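Local coordinates for 457aa long hypothetical protein (Pyrococcus horikoshii, PDB 2CSU), which is a hypothetical archaeal protein of unassigned function whose CoA-binding, flavodoxin-like and ligase-CoA domains place it with the succinyl-CoA ligase-like proteins, at residues N184-E195 / L208-F219. Numbering follows the deposited sequence.
Sequences NMADVDFAELME and LYIEGVRNGKKF
Phe190 and Phe219 meet through different first torsions: CG of Phe190 lies beside its own backbone N (chi1 -71°), while CG of Phe219 is anti to its backbone N (chi1 -176°), and this turns the Phe219 ring in against the first turn of helix 190-197. There CE1 of Phe219 reaches CB of Phe190 at 3.4 Å, the Phe190 CB lying near the plane of the Phe219 ring. The Phe190 ring itself, buried, has Ile210 CG1 over one face in a CH-pi contact, 4.2 Å from the ring centroid. Val213 CG1 sits 3.7 Å from CD2 of Phe190; the Leu208 side chain runs past Phe190 in the opposite direction, with CD2 against CD1 of Phe190. Carbonyl oxygens of Tyr209 and Gly212 lie at the Phe190 ring edge. One turn further on, Met194, a selenomethionine, bends at chi3 and sets its CE methyl over a face of the Phe219 ring in a CH-pi contact, 4.0 Å from the centroid, while SE over the same face makes a Met-aromatic contact. All this packs the start of helix 190-197 against the end of strand 205-210 and the loop leading into helix 216-229, within the flavodoxin-like domain; strand 152-156, parallel to 205-210 in the sheet, brings Ile155 against both Phe190 and Leu208. Nearer the surface, Lys218 runs fully extended alongside the Ala191 methyl, and its NZ makes a salt bridge of 2.8 Å to OE2 of Glu192, whose OE1 pairs with Arg123. Both helices start with a side-chain N-cap: Asp189 OD1 takes the N-H of Glu192 almost straight (179°), and Asn215 OD1 that of Lys218, from above the carbonyl plane. Farther out, the Met185 carbonyl oxygen lies over one face of the Arg214 guanidinium, offset toward its rim.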
ATOM      1  N   ASN A 184       7.093 -27.712  -1.140  1.00 26.12           N
ATOM      2  CA  ASN A 184       8.168 -28.332  -1.905  1.00 26.52           C
ATOM      3  C   ASN A 184       7.751 -28.690  -3.332  1.00 27.26           C
ATOM      4  O   ASN A 184       8.605 -28.980  -4.165  1.00 27.02           O
ATOM      5  CB  ASN A 184       8.680 -29.590  -1.185  1.00 25.60           C
ATOM      6  CG  ASN A 184       9.288 -29.280   0.171  1.00 24.86           C
ATOM      7  OD1 ASN A 184       9.577 -28.132   0.486  1.00 25.89           O
ATOM      8  ND2 ASN A 184       9.484 -30.312   0.986  1.00 25.46           N
HETATM    9  N   MSE A 185       6.442 -28.671  -3.598  1.00 27.92           N
HETATM   10  CA  MSE A 185       5.861 -28.974  -4.902  1.00 28.53           C
HETATM   11  C   MSE A 185       6.433 -30.266  -5.490  1.00 28.58           C
HETATM   12  O   MSE A 185       6.975 -30.303  -6.586  1.00 28.14           O
HETATM   13  CB  MSE A 185       6.158 -27.800  -5.829  1.00 28.96           C
HETATM   14  CG  MSE A 185       5.511 -27.957  -7.204  1.00 29.80           C
HETATM   15 SE   MSE A 185       5.566 -26.434  -8.154  1.00 30.09          SE
HETATM   16  CE  MSE A 185       7.054 -26.803  -9.096  1.00 30.47           C
ATOM     17  N   ALA A 186       6.325 -31.349  -4.699  1.00 28.72           N
ATOM     18  CA  ALA A 186       6.892 -32.623  -5.129  1.00 29.25           C
ATOM     19  C   ALA A 186       6.075 -33.265  -6.252  1.00 29.82           C
ATOM     20  O   ALA A 186       6.601 -33.828  -7.204  1.00 31.70           O
ATOM     21  CB  ALA A 186       6.931 -33.557  -3.918  1.00 29.70           C
ATOM     22  N   ASP A 187       4.739 -33.206  -6.096  1.00 28.48           N
ATOM     23  CA  ASP A 187       3.870 -33.846  -7.076  1.00 28.42           C
ATOM     24  C   ASP A 187       3.159 -32.817  -7.964  1.00 28.51           C
ATOM     25  O   ASP A 187       3.666 -32.375  -8.986  1.00 28.97           O
ATOM     26  CB  ASP A 187       2.842 -34.678  -6.314  1.00 29.08           C
ATOM     27  CG  ASP A 187       2.293 -35.757  -7.233  1.00 29.23           C
ATOM     28  OD1 ASP A 187       2.767 -35.843  -8.366  1.00 28.60           O
ATOM     29  OD2 ASP A 187       1.409 -36.492  -6.811  1.00 29.89           O
ATOM     30  N   VAL A 188       1.918 -32.478  -7.562  1.00 27.27           N
ATOM     31  CA  VAL A 188       1.173 -31.466  -8.299  1.00 27.28           C
ATOM     32  C   VAL A 188       1.973 -30.165  -8.397  1.00 27.57           C
ATOM     33  O   VAL A 188       2.504 -29.657  -7.420  1.00 28.54           O
ATOM     34  CB  VAL A 188      -0.141 -31.219  -7.555  1.00 26.46           C
ATOM     35  CG1 VAL A 188      -0.939 -30.124  -8.260  1.00 24.94           C
ATOM     36  CG2 VAL A 188      -0.966 -32.494  -7.504  1.00 24.84           C
ATOM     37  N   ASP A 189       2.089 -29.644  -9.634  1.00 27.99           N
ATOM     38  CA  ASP A 189       2.869 -28.419  -9.817  1.00 28.20           C
ATOM     39  C   ASP A 189       2.055 -27.305 -10.477  1.00 28.24           C
ATOM     40  O   ASP A 189       0.850 -27.405 -10.666  1.00 27.87           O
ATOM     41  CB  ASP A 189       4.105 -28.745 -10.659  1.00 28.08           C
ATOM     42  CG  ASP A 189       3.681 -29.377 -11.979  1.00 28.79           C
ATOM     43  OD1 ASP A 189       2.558 -29.116 -12.409  1.00 28.22           O
ATOM     44  OD2 ASP A 189       4.474 -30.110 -12.563  1.00 31.39           O
ATOM     45  N   PHE A 190       2.772 -26.229 -10.799  1.00 27.18           N
ATOM     46  CA  PHE A 190       2.169 -25.070 -11.447  1.00 28.24           C
ATOM     47  C   PHE A 190       1.401 -25.490 -12.699  1.00 28.91           C
ATOM     48  O   PHE A 190       0.221 -25.144 -12.868  1.00 29.28           O
ATOM     49  CB  PHE A 190       3.239 -24.057 -11.877  1.00 28.22           C
ATOM     50  CG  PHE A 190       3.884 -23.322 -10.742  1.00 29.38           C
ATOM     51  CD1 PHE A 190       3.123 -22.536  -9.884  1.00 29.71           C
ATOM     52  CD2 PHE A 190       5.262 -23.393 -10.548  1.00 29.85           C
ATOM     53  CE1 PHE A 190       3.724 -21.827  -8.843  1.00 30.58           C
ATOM     54  CE2 PHE A 190       5.872 -22.696  -9.518  1.00 30.18           C
ATOM     55  CZ  PHE A 190       5.103 -21.910  -8.660  1.00 29.07           C
ATOM     56  N   ALA A 191       2.078 -26.233 -13.573  1.00 27.90           N
ATOM     57  CA  ALA A 191       1.487 -26.675 -14.837  1.00 28.71           C
ATOM     58  C   ALA A 191       0.163 -27.413 -14.673  1.00 28.75           C
ATOM     59  O   ALA A 191      -0.824 -27.089 -15.328  1.00 28.42           O
ATOM     60  CB  ALA A 191       2.466 -27.558 -15.581  1.00 28.67           C
ATOM     61  N   GLU A 192       0.156 -28.426 -13.816  1.00 27.94           N
ATOM     62  CA  GLU A 192      -1.049 -29.195 -13.600  1.00 29.40           C
ATOM     63  C   GLU A 192      -2.133 -28.307 -13.013  1.00 29.39           C
ATOM     64  O   GLU A 192      -3.307 -28.464 -13.336  1.00 28.26           O
ATOM     65  CB  GLU A 192      -0.763 -30.381 -12.682  1.00 30.31           C
ATOM     66  CG  GLU A 192      -0.182 -31.596 -13.421  1.00 33.77           C
ATOM     67  CD  GLU A 192       0.835 -32.363 -12.589  1.00 35.06           C
ATOM     68  OE1 GLU A 192       0.519 -32.722 -11.434  1.00 37.98           O
ATOM     69  OE2 GLU A 192       1.958 -32.610 -13.089  1.00 37.17           O
ATOM     70  N   LEU A 193      -1.738 -27.372 -12.158  1.00 29.68           N
ATOM     71  CA  LEU A 193      -2.704 -26.475 -11.554  1.00 31.03           C
ATOM     72  C   LEU A 193      -3.264 -25.503 -12.591  1.00 31.20           C
ATOM     73  O   LEU A 193      -4.461 -25.241 -12.606  1.00 31.18           O
ATOM     74  CB  LEU A 193      -2.075 -25.727 -10.393  1.00 30.47           C
ATOM     75  CG  LEU A 193      -1.930 -26.557  -9.116  1.00 31.39           C
ATOM     76  CD1 LEU A 193      -1.228 -25.714  -8.065  1.00 30.89           C
ATOM     77  CD2 LEU A 193      -3.307 -27.012  -8.608  1.00 30.97           C
HETATM   78  N   MSE A 194      -2.401 -24.992 -13.467  1.00 31.65           N
HETATM   79  CA  MSE A 194      -2.836 -24.075 -14.508  1.00 32.37           C
HETATM   80  C   MSE A 194      -3.757 -24.799 -15.476  1.00 32.04           C
HETATM   81  O   MSE A 194      -4.675 -24.193 -16.026  1.00 32.55           O
HETATM   82  CB  MSE A 194      -1.642 -23.489 -15.278  1.00 33.61           C
HETATM   83  CG  MSE A 194      -0.932 -22.349 -14.558  1.00 37.59           C
HETATM   84 SE   MSE A 194       0.619 -21.771 -15.362  1.00 41.71          SE
HETATM   85  CE  MSE A 194       1.317 -23.173 -15.548  1.00 39.97           C
ATOM     86  N   GLU A 195      -3.517 -26.090 -15.702  1.00 31.62           N
ATOM     87  CA  GLU A 195      -4.382 -26.830 -16.612  1.00 32.11           C
ATOM     88  C   GLU A 195      -5.779 -26.913 -16.004  1.00 31.41           C
ATOM     89  O   GLU A 195      -6.777 -26.673 -16.675  1.00 30.36           O
ATOM     90  CB  GLU A 195      -3.837 -28.242 -16.876  1.00 33.54           C
ATOM     91  CG  GLU A 195      -2.672 -28.285 -17.877  1.00 37.19           C
ATOM     92  CD  GLU A 195      -2.089 -29.684 -18.070  1.00 38.96           C
ATOM     93  OE1 GLU A 195      -1.790 -30.362 -17.059  1.00 40.27           O
ATOM     94  OE2 GLU A 195      -1.924 -30.103 -19.236  1.00 40.36           O
ATOM     95  N   LEU A 208       0.757 -15.921  -9.776  1.00 24.34           N
ATOM     96  CA  LEU A 208       1.776 -16.880  -9.373  1.00 24.46           C
ATOM     97  C   LEU A 208       2.963 -16.241  -8.674  1.00 25.01           C
ATOM     98  O   LEU A 208       3.435 -15.191  -9.093  1.00 25.13           O
ATOM     99  CB  LEU A 208       2.315 -17.641 -10.597  1.00 24.80           C
ATOM    100  CG  LEU A 208       1.438 -18.519 -11.504  1.00 24.74           C
ATOM    101  CD1 LEU A 208       2.300 -19.066 -12.649  1.00 24.48           C
ATOM    102  CD2 LEU A 208       0.836 -19.672 -10.714  1.00 23.95           C
ATOM    103  N   TYR A 209       3.424 -16.861  -7.590  1.00 26.06           N
ATOM    104  CA  TYR A 209       4.638 -16.396  -6.929  1.00 27.46           C
ATOM    105  C   TYR A 209       5.593 -17.552  -7.177  1.00 28.76           C
ATOM    106  O   TYR A 209       5.507 -18.591  -6.522  1.00 28.03           O
ATOM    107  CB  TYR A 209       4.502 -16.208  -5.423  1.00 26.91           C
ATOM    108  CG  TYR A 209       5.865 -15.892  -4.813  1.00 27.14           C
ATOM    109  CD1 TYR A 209       6.460 -14.646  -5.009  1.00 28.16           C
ATOM    110  CD2 TYR A 209       6.584 -16.857  -4.107  1.00 27.54           C
ATOM    111  CE1 TYR A 209       7.731 -14.356  -4.525  1.00 28.92           C
ATOM    112  CE2 TYR A 209       7.873 -16.583  -3.611  1.00 28.94           C
ATOM    113  CZ  TYR A 209       8.436 -15.321  -3.828  1.00 29.65           C
ATOM    114  OH  TYR A 209       9.694 -15.016  -3.362  1.00 30.47           O
ATOM    115  N   ILE A 210       6.497 -17.365  -8.129  1.00 30.27           N
ATOM    116  CA  ILE A 210       7.439 -18.408  -8.501  1.00 31.80           C
ATOM    117  C   ILE A 210       8.861 -18.231  -8.005  1.00 33.21           C
ATOM    118  O   ILE A 210       9.451 -17.157  -8.116  1.00 33.41           O
ATOM    119  CB  ILE A 210       7.530 -18.552 -10.039  1.00 31.88           C
ATOM    120  CG1 ILE A 210       6.143 -18.813 -10.630  1.00 31.53           C
ATOM    121  CG2 ILE A 210       8.501 -19.665 -10.396  1.00 32.36           C
ATOM    122  CD1 ILE A 210       6.052 -18.528 -12.107  1.00 30.26           C
ATOM    123  N   GLU A 211       9.402 -19.309  -7.456  1.00 34.48           N
ATOM    124  CA  GLU A 211      10.778 -19.327  -7.010  1.00 36.87           C
ATOM    125  C   GLU A 211      11.482 -20.111  -8.113  1.00 38.15           C
ATOM    126  O   GLU A 211      12.606 -19.795  -8.490  1.00 38.33           O
ATOM    127  CB  GLU A 211      10.894 -20.024  -5.655  1.00 36.81           C
ATOM    128  CG  GLU A 211      10.616 -19.077  -4.499  1.00 38.08           C
ATOM    129  CD  GLU A 211      10.639 -19.758  -3.151  1.00 37.82           C
ATOM    130  OE1 GLU A 211      11.154 -20.890  -3.059  1.00 38.95           O
ATOM    131  OE2 GLU A 211      10.150 -19.147  -2.177  1.00 38.14           O
ATOM    132  N   GLY A 212      10.782 -21.106  -8.657  1.00 39.91           N
ATOM    133  CA  GLY A 212      11.296 -21.806  -9.826  1.00 41.76           C
ATOM    134  C   GLY A 212      10.466 -23.050 -10.151  1.00 43.31           C
ATOM    135  O   GLY A 212       9.911 -23.712  -9.285  1.00 43.20           O
ATOM    136  N   VAL A 213      10.358 -23.330 -11.463  1.00 44.59           N
ATOM    137  CA  VAL A 213       9.623 -24.513 -11.891  1.00 47.13           C
ATOM    138  C   VAL A 213      10.572 -25.676 -12.187  1.00 48.37           C
ATOM    139  O   VAL A 213      11.771 -25.510 -12.367  1.00 48.54           O
ATOM    140  CB  VAL A 213       8.840 -24.152 -13.153  1.00 47.40           C
ATOM    141  CG1 VAL A 213       8.092 -22.837 -12.942  1.00 47.54           C
ATOM    142  CG2 VAL A 213       9.790 -24.003 -14.325  1.00 47.68           C
ATOM    143  N   ARG A 214      10.001 -26.896 -12.192  1.00 49.75           N
ATOM    144  CA  ARG A 214      10.820 -28.066 -12.479  1.00 50.91           C
ATOM    145  C   ARG A 214      10.897 -28.342 -13.981  1.00 50.45           C
ATOM    146  O   ARG A 214      11.963 -28.420 -14.579  1.00 50.97           O
ATOM    147  CB  ARG A 214      10.210 -29.269 -11.758  1.00 52.81           C
ATOM    148  CG  ARG A 214      10.860 -29.522 -10.398  1.00 55.07           C
ATOM    149  CD  ARG A 214       9.836 -29.966  -9.347  1.00 56.84           C
ATOM    150  NE  ARG A 214      10.511 -30.426  -8.132  1.00 59.22           N
ATOM    151  CZ  ARG A 214      10.612 -29.552  -7.114  1.00 60.71           C
ATOM    152  NH1 ARG A 214      10.111 -28.334  -7.232  1.00 60.99           N
ATOM    153  NH2 ARG A 214      11.229 -29.919  -5.988  1.00 61.55           N
ATOM    154  N   ASN A 215       9.709 -28.533 -14.585  1.00 49.63           N
ATOM    155  CA  ASN A 215       9.658 -28.774 -16.022  1.00 49.22           C
ATOM    156  C   ASN A 215       9.316 -27.494 -16.792  1.00 48.29           C
ATOM    157  O   ASN A 215       8.184 -27.251 -17.189  1.00 48.02           O
ATOM    158  CB  ASN A 215       8.593 -29.841 -16.285  1.00 49.91           C
ATOM    159  CG  ASN A 215       8.895 -30.542 -17.583  1.00 50.79           C
ATOM    160  OD1 ASN A 215       9.153 -29.923 -18.612  1.00 51.00           O
ATOM    161  ND2 ASN A 215       8.858 -31.884 -17.525  1.00 51.12           N
ATOM    162  N   GLY A 216      10.346 -26.645 -16.963  1.00 47.35           N
ATOM    163  CA  GLY A 216      10.130 -25.372 -17.642  1.00 47.05           C
ATOM    164  C   GLY A 216       9.424 -25.554 -18.987  1.00 46.51           C
ATOM    165  O   GLY A 216       8.652 -24.715 -19.431  1.00 46.09           O
ATOM    166  N   LYS A 217       9.714 -26.666 -19.651  1.00 46.21           N
ATOM    167  CA  LYS A 217       9.129 -26.965 -20.954  1.00 45.74           C
ATOM    168  C   LYS A 217       7.615 -27.144 -20.863  1.00 44.35           C
ATOM    169  O   LYS A 217       6.866 -26.542 -21.630  1.00 43.72           O
ATOM    170  CB  LYS A 217       9.761 -28.239 -21.522  1.00 47.60           C
ATOM    171  CG  LYS A 217       9.133 -28.758 -22.813  1.00 49.46           C
ATOM    172  CD  LYS A 217       9.364 -27.820 -23.995  1.00 51.98           C
ATOM    173  CE  LYS A 217       8.438 -28.133 -25.155  1.00 53.42           C
ATOM    174  NZ  LYS A 217       7.153 -27.402 -25.002  1.00 54.05           N
ATOM    175  N   LYS A 218       7.177 -27.991 -19.931  1.00 42.82           N
ATOM    176  CA  LYS A 218       5.755 -28.264 -19.736  1.00 41.33           C
ATOM    177  C   LYS A 218       5.019 -26.997 -19.284  1.00 40.07           C
ATOM    178  O   LYS A 218       3.911 -26.704 -19.740  1.00 38.05           O
ATOM    179  CB  LYS A 218       5.583 -29.369 -18.691  1.00 41.38           C
ATOM    180  CG  LYS A 218       4.140 -29.739 -18.404  1.00 42.08           C
ATOM    181  CD  LYS A 218       4.048 -30.755 -17.266  1.00 43.14           C
ATOM    182  CE  LYS A 218       2.597 -31.147 -16.966  1.00 42.85           C
ATOM    183  NZ  LYS A 218       2.505 -32.077 -15.803  1.00 42.59           N
ATOM    184  N   PHE A 219       5.657 -26.248 -18.392  1.00 39.59           N
ATOM    185  CA  PHE A 219       5.098 -25.012 -17.865  1.00 39.77           C
ATOM    186  C   PHE A 219       4.783 -24.019 -18.983  1.00 40.57           C
ATOM    187  O   PHE A 219       3.655 -23.525 -19.104  1.00 39.84           O
ATOM    188  CB  PHE A 219       6.089 -24.381 -16.878  1.00 39.02           C
ATOM    189  CG  PHE A 219       5.577 -23.135 -16.205  1.00 38.01           C
ATOM    190  CD1 PHE A 219       5.153 -23.170 -14.875  1.00 37.98           C
ATOM    191  CD2 PHE A 219       5.526 -21.921 -16.897  1.00 37.57           C
ATOM    192  CE1 PHE A 219       4.687 -22.009 -14.241  1.00 37.99           C
ATOM    193  CE2 PHE A 219       5.056 -20.749 -16.268  1.00 37.40           C
ATOM    194  CZ  PHE A 219       4.638 -20.801 -14.937  1.00 37.06           C
TER